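Local structure of arginyl-tRNA synthetase (Campylobacter jejuni, 3FNR) at residues R64-K69 against D389-R394; N71-V76 against K228-R233; L437-A442 against I448-K453. The protein catalyses the ATP-dependent attachment of L-arginine to its cognate tRNA, releasing AMP and diphosphate, as a monomeric class I aminoacyl-tRNA synthetase. The protein carries 1 engineered substitution. All blocks are in the same frame, centred on the assembly; numbering follows the deposited sequence. Where two conformers were deposited one is given.

The three contacts sample the catalytic domain, the anticodon-binding domain and the junction between them. Contact 2 lies within the catalytic domain and is buried; its chemistry is ionic, a paired salt bridge from a sheet strand to an arginine just past the end of a helix. Contact 1 is partly buried and joins the two domains through aliphatic and aromatic packing, with a water bridge at its polar rim. Contact 3, also partly buried, stays within the anticodon-binding domain and relies on one methyl group and a water. Residues 64-69 run on into strand 69-76 of contact 2, while His-65 CE1 packs 4.0 Å from Thr-441 CG2, joining contacts 1 and 3.

Contact 1 of 3, residues R64-K69 against D389-R394; sequences RHLGYK and DAFEAR
Phe-391 is the apolar centre of this contact, meeting Leu-66 through its CB and Tyr-68 through the CD2-CE2 side of its ring. The tight part is aliphatic: Leu-66 CD1 lies 3.5 Å from Phe-391 CB and 4.0 Å from Phe-391 CG, the two side chains passing alongside each other and pointing opposite ways. Phe-391 holds CG anti to the backbone N (chi1 179°), which carries the ring out from helix 383-393 to the tyrosine. There Phe-391 CE2 sits over one face of the Tyr-68 ring, displaced toward its rim, and comes within 3.6 Å of Tyr-68 CE1. The centroids of the two rings are 4.5 Å apart and their planes are tilted by 32°.

The polar side is looser. Tyr-68 OH and Glu-392 OE1 are 4.2 Å apart and are joined through a water in the plane of the tyrosine ring. This water accepts from Tyr-68 OH at 2.8 Å and donates to Glu-392 OE1 at 2.6 Å, so the phenol is tied to an exposed carboxylate without direct contact.

Both backbones turn here: Gly-67 and Arg-394 each have positive phi in a Schellman motif closing a helix. In the second of these, Arg-394 N donates to Phe-391 O at 3.0 Å, a bond back into the last turn.

Lys-28 makes a cation-pi contact with Tyr-68, and Leu-59, Leu-62 and Ala-63 of helix 50-65 pack on Phe-391. The contact thus sets the C-terminal end of helix 50-65, just before strand 69-76 of the catalytic sheet, against the end of helix 383-393 in the anticodon-binding domain.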
loop_
_atom_site.group_PDB
_atom_site.type_symbol
_atom_site.label_atom_id
_atom_site.label_comp_id
_atom_site.label_asym_id
_atom_site.label_seq_id
_atom_site.Cartn_x
_atom_site.Cartn_y
_atom_site.Cartn_z
ATOM N N ARG A 64 -10.570 -7.951 -0.253
ATOM C CA ARG A 64 -11.693 -8.013 0.691
ATOM C C ARG A 64 -13.038 -7.774 -0.006
ATOM O O ARG A 64 -14.003 -8.493 0.246
ATOM C CB ARG A 64 -11.494 -7.031 1.851
ATOM C CG ARG A 64 -11.099 -7.696 3.160
ATOM C CD ARG A 64 -9.647 -7.476 3.569
ATOM N NE ARG A 64 -9.500 -6.309 4.436
ATOM C CZ ARG A 64 -8.544 -6.142 5.354
ATOM N NH1 ARG A 64 -7.614 -7.070 5.566
ATOM N NH2 ARG A 64 -8.515 -5.024 6.064
ATOM N N HIS A 65 -13.074 -6.786 -0.903
ATOM C CA HIS A 65 -14.264 -6.449 -1.684
ATOM C C HIS A 65 -14.755 -7.661 -2.468
ATOM O O HIS A 65 -15.957 -7.954 -2.511
ATOM C CB HIS A 65 -13.937 -5.291 -2.641
ATOM C CG HIS A 65 -15.098 -4.820 -3.467
ATOM N ND1 HIS A 65 -16.061 -3.958 -2.985
ATOM C CD2 HIS A 65 -15.435 -5.077 -4.753
ATOM C CE1 HIS A 65 -16.945 -3.711 -3.938
ATOM N NE2 HIS A 65 -16.590 -4.383 -5.019
ATOM N N LEU A 66 -13.803 -8.389 -3.044
ATOM C CA LEU A 66 -14.101 -9.537 -3.877
ATOM C C LEU A 66 -14.408 -10.811 -3.085
ATOM O O LEU A 66 -14.714 -11.849 -3.674
ATOM C CB LEU A 66 -12.967 -9.761 -4.884
ATOM C CG LEU A 66 -12.706 -8.591 -5.851
ATOM C CD1 LEU A 66 -11.474 -8.874 -6.658
ATOM C CD2 LEU A 66 -13.901 -8.313 -6.776
ATOM N N GLY A 67 -14.337 -10.727 -1.759
ATOM C CA GLY A 67 -14.733 -11.832 -0.896
ATOM C C GLY A 67 -13.600 -12.743 -0.471
ATOM O O GLY A 67 -13.844 -13.828 0.066
ATOM N N TYR A 68 -12.363 -12.319 -0.721
ATOM C CA TYR A 68 -11.204 -13.089 -0.290
ATOM C C TYR A 68 -10.891 -12.774 1.172
ATOM O O TYR A 68 -11.029 -11.625 1.605
ATOM C CB TYR A 68 -9.987 -12.800 -1.177
ATOM C CG TYR A 68 -10.160 -13.247 -2.611
ATOM C CD1 TYR A 68 -10.667 -12.377 -3.573
ATOM C CD2 TYR A 68 -9.813 -14.540 -3.010
ATOM C CE1 TYR A 68 -10.837 -12.782 -4.896
ATOM C CE2 TYR A 68 -9.974 -14.956 -4.338
ATOM C CZ TYR A 68 -10.491 -14.067 -5.272
ATOM O OH TYR A 68 -10.668 -14.449 -6.581
ATOM N N LYS A 69 -10.513 -13.805 1.933
ATOM C CA LYS A 69 -9.937 -13.622 3.268
ATOM C C LYS A 69 -8.519 -13.142 3.051
ATOM O O LYS A 69 -7.727 -13.819 2.405
ATOM C CB LYS A 69 -9.935 -14.937 4.052
ATOM C CG LYS A 69 -11.322 -15.425 4.483
ATOM C CD LYS A 69 -11.253 -16.700 5.348
ATOM C CE LYS A 69 -11.070 -17.983 4.514
ATOM N NZ LYS A 69 -12.187 -18.239 3.546
ATOM N N ASP A 389 -10.562 -9.056 -12.668
ATOM C CA ASP A 389 -9.431 -9.198 -13.569
ATOM C C ASP A 389 -8.198 -8.514 -12.990
ATOM O O ASP A 389 -7.088 -9.030 -13.104
ATOM C CB ASP A 389 -9.784 -8.590 -14.927
ATOM C CG ASP A 389 -9.223 -9.380 -16.084
ATOM O OD1 ASP A 389 -10.025 -10.057 -16.765
ATOM O OD2 ASP A 389 -7.989 -9.336 -16.306
ATOM N N ALA A 390 -8.404 -7.358 -12.360
ATOM C CA ALA A 390 -7.313 -6.612 -11.735
ATOM C C ALA A 390 -6.687 -7.396 -10.587
ATOM O O ALA A 390 -5.470 -7.420 -10.450
ATOM C CB ALA A 390 -7.784 -5.248 -11.251
ATOM N N PHE A 391 -7.519 -8.044 -9.776
ATOM C CA PHE A 391 -7.010 -8.826 -8.661
ATOM C C PHE A 391 -6.211 -10.036 -9.131
ATOM O O PHE A 391 -5.060 -10.218 -8.729
ATOM C CB PHE A 391 -8.131 -9.290 -7.739
ATOM C CG PHE A 391 -7.640 -10.114 -6.587
ATOM C CD1 PHE A 391 -6.919 -9.519 -5.552
ATOM C CD2 PHE A 391 -7.849 -11.486 -6.554
ATOM C CE1 PHE A 391 -6.431 -10.279 -4.501
ATOM C CE2 PHE A 391 -7.374 -12.250 -5.497
ATOM C CZ PHE A 391 -6.671 -11.642 -4.465
ATOM N N GLU A 392 -6.834 -10.843 -9.986
ATOM C CA GLU A 392 -6.250 -12.092 -10.460
ATOM C C GLU A 392 -4.926 -11.936 -11.217
ATOM O O GLU A 392 -4.082 -12.820 -11.155
ATOM C CB GLU A 392 -7.277 -12.870 -11.291
ATOM C CG GLU A 392 -8.433 -13.417 -10.443
ATOM C CD GLU A 392 -9.678 -13.754 -11.254
ATOM O OE1 GLU A 392 -10.796 -13.564 -10.732
ATOM O OE2 GLU A 392 -9.542 -14.210 -12.410
ATOM N N ALA A 393 -4.740 -10.811 -11.909
ATOM C CA ALA A 393 -3.500 -10.546 -12.637
ATOM C C ALA A 393 -2.532 -9.675 -11.835
ATOM O O ALA A 393 -1.419 -9.416 -12.297
ATOM C CB ALA A 393 -3.806 -9.881 -13.982
ATOM N N ARG A 394 -2.976 -9.241 -10.646
ATOM C CA ARG A 394 -2.255 -8.291 -9.777
ATOM C C ARG A 394 -2.001 -6.950 -10.479
ATOM O O ARG A 394 -1.082 -6.205 -10.123
ATOM C CB ARG A 394 -0.952 -8.889 -9.204
ATOM C CG ARG A 394 -1.057 -10.318 -8.644
ATOM C CD ARG A 394 -1.905 -10.417 -7.384
ATOM N NE ARG A 394 -1.809 -11.753 -6.794
ATOM C CZ ARG A 394 -2.736 -12.703 -6.894
ATOM N NH1 ARG A 394 -2.533 -13.881 -6.317
ATOM N NH2 ARG A 394 -3.870 -12.476 -7.553
HETATM O O HOH W 1 -11.542 -12.609 -8.478
#

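Contact 2 of 3, residues N71-V76 against K228-R233; sequences NTEYYV and KDKMSR
Glu-73 places CG anti to its own N (chi1 -169°) and stays extended through chi2 (162°), projecting the carboxylate from the strand, while Arg-233 starts with CG anti to its carbonyl carbon and bends at chi3 (-142°) to approach from the opposite direction. The guanidinium meets the carboxylate end-on with two nitrogens: Arg-233 NH1 donates to Glu-73 OE2 at 2.7 Å and Arg-233 NH2 to Glu-73 OE1 at 2.9 Å. OE1 uses its syn lone pair; OE2 is also met on the syn side, but from out of the carboxylate plane.

This bidentate salt bridge ties strand 69-76 of the mainly parallel Rossmann-type sheet, characteristic of class I synthetase catalytic domains, to the residues following helix 219-231. Asp-229 extends it into a network: Arg-233 NE donates to Asp-229 OD1 at 3.1 Å, and Arg-233 NH2 makes a weak bond to Asp-229 OD2, also at 3.1 Å. The two carboxylates occupy different edges of the guanidinium and together fix its rotation, NH2 serving both. Tyr-226 OH is hydrogen-bonded to Glu-73 OE1, and Tyr-171 OH to Asp-229 OD2. Lys-230 passes Glu-73 OE1 with its CG at 4.2 Å, its ammonium pairing instead with Glu-35 on strand 31-35.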
loop_
_atom_site.group_PDB
_atom_site.type_symbol
_atom_site.label_atom_id
_atom_site.label_comp_id
_atom_site.label_asym_id
_atom_site.label_seq_id
_atom_site.Cartn_x
_atom_site.Cartn_y
_atom_site.Cartn_z
ATOM N N ASN A 71 -5.338 -11.079 5.000
ATOM C CA ASN A 71 -4.691 -10.469 6.151
ATOM C C ASN A 71 -3.453 -9.678 5.799
ATOM O O ASN A 71 -2.751 -9.993 4.836
ATOM C CB ASN A 71 -4.327 -11.534 7.178
ATOM C CG ASN A 71 -5.428 -11.768 8.173
ATOM O OD1 ASN A 71 -6.381 -12.499 7.902
ATOM N ND2 ASN A 71 -5.310 -11.138 9.341
ATOM N N THR A 72 -3.191 -8.648 6.591
ATOM C CA THR A 72 -2.015 -7.806 6.414
ATOM C C THR A 72 -1.159 -7.758 7.669
ATOM O O THR A 72 -1.679 -7.767 8.798
ATOM C CB THR A 72 -2.398 -6.374 6.011
ATOM O OG1 THR A 72 -3.402 -5.876 6.901
ATOM C CG2 THR A 72 -2.949 -6.373 4.603
ATOM N N GLU A 73 0.153 -7.677 7.458
ATOM C CA GLU A 73 1.127 -7.742 8.532
ATOM C C GLU A 73 2.363 -6.895 8.221
ATOM O O GLU A 73 2.792 -6.783 7.068
ATOM C CB GLU A 73 1.499 -9.208 8.825
ATOM C CG GLU A 73 2.319 -9.447 10.090
ATOM C CD GLU A 73 2.291 -10.896 10.559
ATOM O OE1 GLU A 73 3.335 -11.571 10.432
ATOM O OE2 GLU A 73 1.232 -11.356 11.066
ATOM N N TYR A 74 2.911 -6.287 9.267
ATOM C CA TYR A 74 4.086 -5.432 9.182
ATOM C C TYR A 74 5.113 -6.033 10.126
ATOM O O TYR A 74 4.805 -6.320 11.286
ATOM C CB TYR A 74 3.702 -4.019 9.627
ATOM C CG TYR A 74 4.762 -2.931 9.559
ATOM C CD1 TYR A 74 5.890 -2.953 10.393
ATOM C CD2 TYR A 74 4.587 -1.822 8.729
ATOM C CE1 TYR A 74 6.844 -1.935 10.350
ATOM C CE2 TYR A 74 5.533 -0.792 8.688
ATOM C CZ TYR A 74 6.652 -0.858 9.501
ATOM O OH TYR A 74 7.583 0.149 9.461
ATOM N N TYR A 75 6.326 -6.219 9.624
ATOM C CA TYR A 75 7.407 -6.768 10.411
ATOM C C TYR A 75 8.251 -5.634 10.959
ATOM O O TYR A 75 8.805 -4.844 10.190
ATOM C CB TYR A 75 8.275 -7.676 9.541
ATOM C CG TYR A 75 9.376 -8.388 10.284
ATOM C CD1 TYR A 75 9.095 -9.493 11.086
ATOM C CD2 TYR A 75 10.701 -7.973 10.175
ATOM C CE1 TYR A 75 10.100 -10.160 11.764
ATOM C CE2 TYR A 75 11.714 -8.628 10.859
ATOM C CZ TYR A 75 11.408 -9.725 11.647
ATOM O OH TYR A 75 12.411 -10.401 12.311
ATOM N N VAL A 76 8.352 -5.575 12.287
ATOM C CA VAL A 76 9.127 -4.543 12.980
ATOM C C VAL A 76 10.531 -5.056 13.302
ATOM O O VAL A 76 10.691 -5.943 14.128
ATOM C CB VAL A 76 8.425 -4.090 14.293
ATOM C CG1 VAL A 76 9.051 -2.831 14.818
ATOM C CG2 VAL A 76 6.925 -3.877 14.080
ATOM N N LYS A 228 8.944 -18.936 8.039
ATOM C CA LYS A 228 8.488 -20.238 8.528
ATOM C C LYS A 228 7.185 -20.094 9.319
ATOM O O LYS A 228 6.246 -20.865 9.124
ATOM C CB LYS A 228 9.562 -20.889 9.407
ATOM C CG LYS A 228 9.168 -22.279 9.927
ATOM C CD LYS A 228 10.224 -22.851 10.852
ATOM C CE LYS A 228 9.760 -24.154 11.474
ATOM N NZ LYS A 228 8.833 -23.897 12.608
ATOM N N ASP A 229 7.146 -19.113 10.217
ATOM C CA ASP A 229 5.910 -18.752 10.920
ATOM C C ASP A 229 4.786 -18.350 9.942
ATOM O O ASP A 229 3.725 -18.966 9.963
ATOM C CB ASP A 229 6.191 -17.648 11.941
ATOM C CG ASP A 229 4.923 -17.130 12.637
ATOM O OD1 ASP A 229 3.891 -17.825 12.690
ATOM O OD2 ASP A 229 4.976 -16.004 13.160
ATOM N N LYS A 230 5.020 -17.361 9.075
ATOM C CA LYS A 230 3.980 -16.929 8.099
ATOM C C LYS A 230 3.398 -18.059 7.241
ATOM O O LYS A 230 2.180 -18.127 7.038
ATOM C CB LYS A 230 4.499 -15.836 7.170
ATOM C CG LYS A 230 4.738 -14.492 7.814
ATOM C CD LYS A 230 4.902 -13.411 6.745
ATOM C CE LYS A 230 6.071 -13.689 5.850
ATOM N NZ LYS A 230 6.284 -12.608 4.835
ATOM N N MET A 231 4.261 -18.946 6.749
ATOM C CA MET A 231 3.833 -20.029 5.840
ATOM C C MET A 231 3.184 -21.224 6.535
ATOM O O MET A 231 2.651 -22.128 5.875
ATOM C CB MET A 231 5.013 -20.518 5.002
ATOM C CG MET A 231 5.606 -19.440 4.110
ATOM S SD MET A 231 4.963 -19.510 2.442
ATOM C CE MET A 231 6.181 -20.611 1.767
ATOM N N SER A 232 3.232 -21.254 7.862
ATOM C CA SER A 232 2.636 -22.376 8.578
ATOM C C SER A 232 1.422 -21.889 9.349
ATOM O O SER A 232 1.122 -22.386 10.438
ATOM C CB SER A 232 3.666 -23.000 9.525
ATOM O OG SER A 232 4.085 -22.035 10.474
ATOM N N ARG A 233 0.722 -20.910 8.784
ATOM C CA ARG A 233 -0.423 -20.308 9.472
ATOM C C ARG A 233 -1.773 -20.680 8.868
ATOM O O ARG A 233 -2.817 -20.252 9.358
ATOM C CB ARG A 233 -0.272 -18.791 9.543
ATOM C CG ARG A 233 0.648 -18.298 10.638
ATOM C CD ARG A 233 0.540 -16.781 10.739
ATOM N NE ARG A 233 1.818 -16.142 11.020
ATOM C CZ ARG A 233 2.028 -14.835 10.936
ATOM N NH1 ARG A 233 1.034 -14.028 10.579
ATOM N NH2 ARG A 233 3.230 -14.338 11.204
#

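Contact 3 of 3, residues L437-A442 against I448-K453; sequences LSIKTA and IEAKNK
Ala-450 sets its single methyl against helix 425-445, where CB lies 4.1 Å from Lys-440 CA and 4.3 Å from Lys-440 CB. It is therefore the base of the lysine that meets the alanine. Lys-440 has CG anti to its backbone N (chi1 178°), and its chain then turns at chi3 and chi4, taking the ammonium away from Ala-450. Ile-439 adds a more distant apolar approach, its CG2 branch 4.5 Å from Ala-450 CB; CG1 lies beside the backbone N (chi1 -74°), which puts CG2 anti to it. The isoleucine side chain as a whole also packs on Ala-343 and Leu-406.

No direct hydrogen bond crosses between the segments; a water makes the polar link. It donates to Lys-440 O at 2.7 Å and to Ile-448 O at 2.9 Å, and accepts from Ala-450 N at 3.2 Å, joining three backbone groups from the two segments. On the helix, Thr-441 turns its hydroxyl back (chi1 -58°) to donate to Leu-437 O at 2.8 Å, from the opposite face of that carbonyl to Thr-441 N.

Beyond Ala-450, the chain's backbone is held by the side chains of Asn-341, His-344 and Gln-349. The arrangement is a C-terminal tail of the all-helical DALR anticodon-binding domain, folding back to touch the last helix at Ala-450 and then passing on to helix 336-353.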
loop_
_atom_site.group_PDB
_atom_site.type_symbol
_atom_site.label_atom_id
_atom_site.label_comp_id
_atom_site.label_asym_id
_atom_site.label_seq_id
_atom_site.Cartn_x
_atom_site.Cartn_y
_atom_site.Cartn_z
ATOM N N LEU A 437 -22.035 5.701 -9.084
ATOM C CA LEU A 437 -21.839 4.556 -8.205
ATOM C C LEU A 437 -20.553 3.792 -8.519
ATOM O O LEU A 437 -19.838 3.399 -7.599
ATOM C CB LEU A 437 -23.057 3.626 -8.242
ATOM C CG LEU A 437 -23.028 2.337 -7.404
ATOM C CD1 LEU A 437 -22.868 2.621 -5.906
ATOM C CD2 LEU A 437 -24.247 1.485 -7.677
ATOM N N SER A 438 -20.262 3.604 -9.807
ATOM C CA SER A 438 -19.012 2.984 -10.247
ATOM C C SER A 438 -17.791 3.823 -9.879
ATOM O O SER A 438 -16.762 3.276 -9.484
ATOM C CB SER A 438 -19.034 2.743 -11.750
ATOM O OG SER A 438 -20.044 1.806 -12.076
ATOM N N ILE A 439 -17.912 5.144 -9.998
ATOM C CA ILE A 439 -16.815 6.046 -9.652
ATOM C C ILE A 439 -16.514 5.920 -8.158
ATOM O O ILE A 439 -15.363 5.658 -7.766
ATOM C CB ILE A 439 -17.118 7.510 -10.079
ATOM C CG1 ILE A 439 -16.985 7.640 -11.599
ATOM C CG2 ILE A 439 -16.185 8.503 -9.388
ATOM C CD1 ILE A 439 -17.461 8.950 -12.163
ATOM N N LYS A 440 -17.570 6.028 -7.352
ATOM C CA LYS A 440 -17.498 5.940 -5.894
ATOM C C LYS A 440 -16.943 4.599 -5.407
ATOM O O LYS A 440 -16.039 4.568 -4.571
ATOM C CB LYS A 440 -18.885 6.193 -5.290
ATOM C CG LYS A 440 -18.938 6.084 -3.779
ATOM C CD LYS A 440 -20.019 6.978 -3.214
ATOM C CE LYS A 440 -21.239 6.193 -2.809
ATOM N NZ LYS A 440 -21.069 5.704 -1.417
ATOM N N THR A 441 -17.495 3.505 -5.929
ATOM C CA THR A 441 -17.028 2.164 -5.610
ATOM C C THR A 441 -15.531 1.999 -5.909
ATOM O O THR A 441 -14.753 1.743 -4.995
ATOM C CB THR A 441 -17.865 1.091 -6.339
ATOM O OG1 THR A 441 -19.246 1.241 -5.970
ATOM C CG2 THR A 441 -17.387 -0.320 -5.986
ATOM N N ALA A 442 -15.136 2.185 -7.168
ATOM C CA ALA A 442 -13.746 1.986 -7.581
ATOM C C ALA A 442 -12.781 2.880 -6.803
ATOM O O ALA A 442 -11.740 2.403 -6.326
ATOM C CB ALA A 442 -13.594 2.212 -9.070
ATOM N N ILE A 448 -9.932 6.506 -1.773
ATOM C CA ILE A 448 -10.337 7.850 -2.167
ATOM C C ILE A 448 -11.853 7.949 -2.044
ATOM O O ILE A 448 -12.578 7.100 -2.568
ATOM C CB ILE A 448 -9.918 8.151 -3.629
ATOM C CG1 ILE A 448 -8.391 8.093 -3.776
ATOM C CG2 ILE A 448 -10.480 9.490 -4.103
ATOM C CD1 ILE A 448 -7.885 8.213 -5.204
ATOM N N GLU A 449 -12.319 8.980 -1.349
ATOM C CA GLU A 449 -13.742 9.270 -1.219
ATOM C C GLU A 449 -14.167 10.252 -2.314
ATOM O O GLU A 449 -13.591 11.334 -2.446
ATOM C CB GLU A 449 -14.020 9.843 0.175
ATOM C CG GLU A 449 -15.480 10.130 0.488
ATOM C CD GLU A 449 -15.677 10.702 1.895
ATOM O OE1 GLU A 449 -16.780 11.216 2.178
ATOM O OE2 GLU A 449 -14.732 10.634 2.721
ATOM N N ALA A 450 -15.163 9.860 -3.106
ATOM C CA ALA A 450 -15.643 10.677 -4.216
ATOM C C ALA A 450 -16.365 11.932 -3.728
ATOM O O ALA A 450 -17.148 11.883 -2.775
ATOM C CB ALA A 450 -16.556 9.856 -5.118
ATOM N N LYS A 451 -16.094 13.048 -4.395
ATOM C CA LYS A 451 -16.649 14.349 -4.017
ATOM C C LYS A 451 -17.997 14.619 -4.668
ATOM O O LYS A 451 -18.178 14.380 -5.864
ATOM C CB LYS A 451 -15.688 15.469 -4.409
ATOM C CG LYS A 451 -14.400 15.506 -3.608
ATOM C CD LYS A 451 -13.478 16.588 -4.129
ATOM C CE LYS A 451 -12.096 16.472 -3.520
ATOM N NZ LYS A 451 -11.066 16.960 -4.478
ATOM N N ASN A 452 -18.929 15.133 -3.869
ATOM C CA ASN A 452 -20.233 15.571 -4.354
ATOM C C ASN A 452 -20.204 16.998 -4.893
ATOM O O ASN A 452 -21.049 17.370 -5.712
ATOM C CB ASN A 452 -21.281 15.465 -3.245
ATOM C CG ASN A 452 -21.575 14.031 -2.843
ATOM O OD1 ASN A 452 -21.492 13.111 -3.657
ATOM N ND2 ASN A 452 -21.938 13.839 -1.581
ATOM N N LYS A 453 -19.233 17.784 -4.427
ATOM C CA LYS A 453 -19.075 19.196 -4.797
ATOM C C LYS A 453 -17.604 19.530 -5.027
ATOM O O LYS A 453 -16.747 19.079 -4.270
ATOM C CB LYS A 453 -19.620 20.094 -3.684
ATOM C CG LYS A 453 -21.100 20.446 -3.788
ATOM C CD LYS A 453 -21.315 21.751 -4.554
ATOM C CE LYS A 453 -22.704 22.325 -4.296
ATOM N NZ LYS A 453 -22.955 23.574 -5.071
HETATM O O HOH W 2 -15.398 6.716 -3.047
#